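PDB 5UU6: NADPH-flavin oxidoreductase from Vibrio parahaemolyticus serotype O3:K6, which probably uses NADPH to reduce flavins or nitro compounds, as an FMN-binding member of the nitroreductase family. Local coordinates for residues 6-9 with 10-14; 140-143 with 144-148. One frame throughout, in Å; residues are numbered along the deposited sequence.

Interaction 1 of 2, residues 6-9 with 10-14; sequences STIQ and TILGH. With FMN (flavin mononucleotide), chain E.
Thr10 reaches back one turn to Ser6 in helix 6-12, the short N-terminal helix of this nitroreductase-fold subunit, and doubles the usual i to i+4 bond. Its backbone N and its OG1 both donate to Ser6 O, the hydroxyl at 2.8 Å, and they come from opposite faces of that carbonyl's plane, so two bonds grip a single oxygen. The side chain is set for this by a chi1 of -61°, which lays OG1 beside the backbone N and turns it back toward the preceding turn.

The tightly packed face carries Thr7, Ile8 and Ile11. Thr7 CG2 lies alongside Ile11 CD1 at 3.9 Å, both side chains pointing the same way, while Ile11 CG1 rests on the carbonyl oxygen of Thr7. Ile8 CG2 lies beside Leu12 CD1 (3.9 Å) in the same parallel fashion. Leu120 of helix 101-124 packs against Ile11 in the same chain, and Ser124, Ala121 and Asn117 of the second subunit meet Thr7, Ile8 and Ile11. Thr7 OG1 is hydrogen-bonded to its counterpart Thr7 of that subunit, which places the helix at the dimer interface.

The looser side holds Gln9, whose extended chain leads away into exposed surroundings; its backbone O still receives Gly13 N at 3.0 Å. With Gly13 the chain leaves helical geometry, and His14 follows as part of the FMN pocket. Its ND1 is hydrogen-bonded to Glu123 OE1, a bond consistent with holding the ring so that NE2 faces the cofactor: at the ring edge, His14 NE2 donates to FMN O3P over 2.9 Å, with an N-H...O angle of 138°.

Interaction 2 of 2, residues 140-143 with 144-148; sequences QQVD and ELLGL
Gln140 and Glu144, one turn apart on helix 139-145, join through their side chains: Gln140 NE2 donates to Glu144 OE1 at 2.7 Å in a nearly straight bond of 168°. The acceptor lies in the plane of the amide, but the carboxylate is turned 66° against it and receives the hydrogen on its anti side. The glutamine chain makes this possible by bending at chi2 (62°), which folds its amide over toward the extended glutamate. Glu144 CG meanwhile lies against Gln140 O, the acceptor of its own backbone N.

At the other end the helix closes in a Schellman motif. Leu148 N bonds to Asp143 O at 3.2 Å, almost linearly, and Gly147 N to Glu144 O at 3.2 Å, the two bonds that define the motif, while Gly147 takes the positive phi that the reversal needs, a conformation glycine favours. Leu148 then swings back over the last turn, its CD1 3.4 Å from Asp143 OD2.

A second shell holds the Asp143 carboxylate in place. A water lies 2.9 Å from Asp143 OD1 and 3.0 Å from Leu148 O, placed to bridge the aspartate and the chain beyond the cap. OD2 accepts from Tyr234 OH and forms a salt bridge with Lys238, which would be expected to favour the ionised form of this buried acid.

On the apolar face Val142 and Leu146 run side by side, CG1 to CD1 at 4.2 Å. Val142 packs on Leu63 and Phe66 of helix 57-66 and, with Leu148, on Ile154 of strand 152-161; Leu146 and Leu148 continue outward to Asn182 and Tyr184 of the second subunit.

Interactions 1 and 2 come in series along the chain, the first on helix 6-12 and the second on helix 139-145. They lie on opposite sides of the chain's centre, with their own centres 35 Å apart and their nearest atoms about 21 Å apart, so neither touches the other. What they share is the dimer: each meets the second subunit. Their relation to the flavin differs. Residues 10-14 include His14, which donates a hydrogen bond to the FMN phosphate, whereas residues 140-148 stand off from the cofactor, the side chain of Val142 being about 11 Å from a bound FMN and about 8 Å from that of Gly134 of an FMN site.

Interaction 1 of 2, residues 6-9 with 10-14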
loop_
_atom_site.group_PDB
_atom_site.type_symbol
_atom_site.label_atom_id
_atom_site.label_comp_id
_atom_site.label_asym_id
_atom_site.label_seq_id
_atom_site.Cartn_x
_atom_site.Cartn_y
_atom_site.Cartn_z
ATOM N N SER A 6 13.150 -17.987 3.835
ATOM C CA SER A 6 13.932 -16.792 3.498
ATOM C C SER A 6 13.046 -15.587 3.159
ATOM O O SER A 6 13.507 -14.431 3.231
ATOM C CB SER A 6 14.907 -17.094 2.355
ATOM O OG SER A 6 14.226 -17.366 1.150
ATOM N N THR A 7 11.785 -15.821 2.806
ATOM C CA THR A 7 10.862 -14.691 2.634
ATOM C C THR A 7 10.621 -13.986 3.960
ATOM O O THR A 7 10.751 -12.760 4.065
ATOM C CB THR A 7 9.531 -15.175 2.053
ATOM O OG1 THR A 7 9.751 -15.708 0.749
ATOM C CG2 THR A 7 8.545 -14.031 1.982
ATOM N N ILE A 8 10.213 -14.752 4.972
ATOM C CA ILE A 8 10.059 -14.226 6.329
ATOM C C ILE A 8 11.356 -13.584 6.812
ATOM O O ILE A 8 11.357 -12.523 7.460
ATOM C CB ILE A 8 9.641 -15.362 7.278
ATOM C CG1 ILE A 8 8.389 -16.071 6.765
ATOM C CG2 ILE A 8 9.439 -14.832 8.674
ATOM C CD1 ILE A 8 7.222 -15.212 6.725
ATOM N N GLN A 9 12.473 -14.256 6.573
ATOM C CA GLN A 9 13.742 -13.684 6.994
ATOM C C GLN A 9 13.977 -12.327 6.322
ATOM O O GLN A 9 14.369 -11.364 6.984
ATOM C CB GLN A 9 14.864 -14.672 6.689
ATOM C CG GLN A 9 16.253 -14.113 6.958
ATOM C CD GLN A 9 17.357 -14.990 6.362
ATOM O OE1 GLN A 9 17.116 -15.793 5.458
ATOM N NE2 GLN A 9 18.574 -14.836 6.874
ATOM N N THR A 10 13.670 -12.207 5.030
ATOM C CA THR A 10 13.808 -10.911 4.354
ATOM C C THR A 10 12.867 -9.859 4.959
ATOM O O THR A 10 13.267 -8.708 5.206
ATOM C CB THR A 10 13.548 -11.098 2.852
ATOM O OG1 THR A 10 14.519 -12.015 2.328
ATOM C CG2 THR A 10 13.621 -9.750 2.063
ATOM N N ILE A 11 11.607 -10.236 5.203
ATOM C CA ILE A 11 10.632 -9.275 5.705
ATOM C C ILE A 11 11.073 -8.732 7.061
ATOM O O ILE A 11 11.101 -7.518 7.271
ATOM C CB ILE A 11 9.227 -9.899 5.772
ATOM C CG1 ILE A 11 8.735 -10.282 4.357
ATOM C CG2 ILE A 11 8.214 -8.940 6.422
ATOM C CD1 ILE A 11 7.449 -11.137 4.325
ATOM N N LEU A 12 11.425 -9.620 7.994
ATOM C CA LEU A 12 11.803 -9.219 9.340
ATOM C C LEU A 12 13.162 -8.533 9.386
ATOM O O LEU A 12 13.397 -7.720 10.281
ATOM C CB LEU A 12 11.804 -10.436 10.279
ATOM C CG LEU A 12 10.477 -11.173 10.418
ATOM C CD1 LEU A 12 10.630 -12.288 11.448
ATOM C CD2 LEU A 12 9.333 -10.222 10.803
ATOM N N GLY A 13 14.044 -8.811 8.435
ATOM C CA GLY A 13 15.350 -8.182 8.381
ATOM C C GLY A 13 15.368 -6.840 7.684
ATOM O O GLY A 13 16.442 -6.314 7.376
ATOM N N HIS A 14 14.203 -6.262 7.432
ATOM C CA HIS A 14 14.117 -5.010 6.685
ATOM C C HIS A 14 14.699 -3.830 7.457
ATOM O O HIS A 14 14.381 -3.631 8.629
ATOM C CB HIS A 14 12.668 -4.686 6.359
ATOM C CG HIS A 14 12.491 -3.253 5.986
ATOM N ND1 HIS A 14 12.967 -2.741 4.798
ATOM C CD2 HIS A 14 11.950 -2.212 6.655
ATOM C CE1 HIS A 14 12.696 -1.449 4.733
ATOM N NE2 HIS A 14 12.080 -1.100 5.848
HETATM N N1 FMN E . 12.590 7.869 4.628
HETATM C C2 FMN E . 13.353 8.978 4.301
HETATM O O2 FMN E . 14.502 9.060 4.749
HETATM N N3 FMN E . 12.845 9.975 3.478
HETATM C C4 FMN E . 11.559 9.873 2.963
HETATM O O4 FMN E . 11.104 10.766 2.221
HETATM C C4A FMN E . 10.770 8.758 3.313
HETATM N N5 FMN E . 9.475 8.604 2.843
HETATM C C5A FMN E . 8.717 7.491 3.130
HETATM C C6 FMN E . 7.437 7.352 2.602
HETATM C C7 FMN E . 6.694 6.205 2.914
HETATM C C7M FMN E . 5.296 6.015 2.367
HETATM C C8 FMN E . 7.208 5.226 3.739
HETATM C C8M FMN E . 6.367 4.008 4.081
HETATM C C9 FMN E . 8.498 5.355 4.281
HETATM C C9A FMN E . 9.246 6.498 3.972
HETATM N N10 FMN E . 10.542 6.650 4.462
HETATM C C10 FMN E . 11.302 7.758 4.127
HETATM C "C1'" FMN E . 11.180 5.614 5.333
HETATM C "C2'" FMN E . 10.727 5.792 6.786
HETATM O "O2'" FMN E . 11.401 6.898 7.352
HETATM C "C3'" FMN E . 11.025 4.482 7.507
HETATM O "O3'" FMN E . 10.195 3.434 7.024
HETATM C "C4'" FMN E . 11.032 4.516 9.029
HETATM O "O4'" FMN E . 11.358 5.771 9.545
HETATM C "C5'" FMN E . 12.338 3.861 9.282
HETATM O "O5'" FMN E . 12.138 2.563 9.679
HETATM P P FMN E . 12.781 1.361 8.828
HETATM O O1P FMN E . 14.303 1.349 8.835
HETATM O O2P FMN E . 12.342 0.152 9.608
HETATM O O3P FMN E . 12.243 1.344 7.403
#

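Interaction 2 of 2, residues 140-143 with 144-148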
loop_
_atom_site.group_PDB
_atom_site.type_symbol
_atom_site.label_atom_id
_atom_site.label_comp_id
_atom_site.label_asym_id
_atom_site.label_seq_id
_atom_site.Cartn_x
_atom_site.Cartn_y
_atom_site.Cartn_z
ATOM N N GLN A 140 3.553 19.346 -6.959
ATOM C CA GLN A 140 3.266 19.963 -8.254
ATOM C C GLN A 140 4.522 20.086 -9.132
ATOM O O GLN A 140 4.469 19.812 -10.337
ATOM C CB GLN A 140 2.645 21.342 -8.054
ATOM C CG GLN A 140 2.300 22.014 -9.364
ATOM C CD GLN A 140 1.265 21.218 -10.161
ATOM O OE1 GLN A 140 0.404 20.543 -9.594
ATOM N NE2 GLN A 140 1.352 21.298 -11.478
ATOM N N GLN A 141 5.650 20.517 -8.553
ATOM C CA GLN A 141 6.873 20.665 -9.342
ATOM C C GLN A 141 7.419 19.310 -9.795
ATOM O O GLN A 141 7.982 19.205 -10.893
ATOM C CB GLN A 141 7.936 21.425 -8.537
ATOM C CG GLN A 141 7.689 22.935 -8.407
ATOM C CD GLN A 141 8.728 23.637 -7.535
ATOM O OE1 GLN A 141 9.636 24.310 -8.041
ATOM N NE2 GLN A 141 8.598 23.485 -6.216
ATOM N N VAL A 142 7.270 18.276 -8.961
ATOM C CA VAL A 142 7.684 16.923 -9.340
ATOM C C VAL A 142 6.821 16.418 -10.494
ATOM O O VAL A 142 7.316 15.853 -11.481
ATOM C CB VAL A 142 7.583 15.988 -8.114
ATOM C CG1 VAL A 142 7.809 14.503 -8.511
ATOM C CG2 VAL A 142 8.627 16.430 -7.084
ATOM N N ASP A 143 5.507 16.605 -10.358
ATOM C CA ASP A 143 4.532 16.299 -11.395
ATOM C C ASP A 143 4.910 16.938 -12.729
ATOM O O ASP A 143 4.923 16.272 -13.773
ATOM C CB ASP A 143 3.159 16.784 -10.879
ATOM C CG ASP A 143 1.990 16.276 -11.705
ATOM O OD1 ASP A 143 1.837 16.776 -12.827
ATOM O OD2 ASP A 143 1.228 15.375 -11.229
ATOM N N GLU A 144 5.214 18.243 -12.725
ATOM C CA GLU A 144 5.567 18.899 -13.980
ATOM C C GLU A 144 6.881 18.345 -14.520
ATOM O O GLU A 144 7.047 18.190 -15.733
ATOM C CB GLU A 144 5.647 20.425 -13.782
ATOM C CG GLU A 144 4.306 21.031 -13.310
ATOM C CD GLU A 144 4.401 22.456 -12.754
ATOM O OE1 GLU A 144 3.349 22.991 -12.315
ATOM O OE2 GLU A 144 5.516 23.045 -12.762
ATOM N N LEU A 145 7.829 18.039 -13.635
ATOM C CA LEU A 145 9.122 17.545 -14.087
ATOM C C LEU A 145 8.992 16.192 -14.794
ATOM O O LEU A 145 9.720 15.920 -15.748
ATOM C CB LEU A 145 10.074 17.453 -12.881
ATOM C CG LEU A 145 11.470 16.876 -13.145
ATOM C CD1 LEU A 145 12.416 17.880 -13.914
ATOM C CD2 LEU A 145 12.129 16.323 -11.910
ATOM N N LEU A 146 8.059 15.341 -14.362
ATOM C CA LEU A 146 7.905 14.018 -14.960
ATOM C C LEU A 146 6.876 13.999 -16.079
ATOM O O LEU A 146 6.593 12.919 -16.609
ATOM C CB LEU A 146 7.513 12.984 -13.901
ATOM C CG LEU A 146 8.496 12.835 -12.734
ATOM C CD1 LEU A 146 7.995 11.819 -11.720
ATOM C CD2 LEU A 146 9.901 12.472 -13.186
ATOM N N GLY A 147 6.311 15.156 -16.427
ATOM C CA GLY A 147 5.348 15.270 -17.515
ATOM C C GLY A 147 4.061 14.499 -17.307
ATOM O O GLY A 147 3.528 13.922 -18.265
ATOM N N LEU A 148 3.532 14.473 -16.049
ATOM C CA LEU A 148 2.339 13.650 -15.844
ATOM C C LEU A 148 1.102 14.327 -16.436
ATOM O O LEU A 148 0.913 15.537 -16.262
ATOM C CB LEU A 148 2.113 13.390 -14.365
ATOM C CG LEU A 148 3.293 12.780 -13.620
ATOM C CD1 LEU A 148 2.858 12.602 -12.185
ATOM C CD2 LEU A 148 3.648 11.441 -14.257
HETATM O O HOH W 1 2.531 17.898 -15.373
#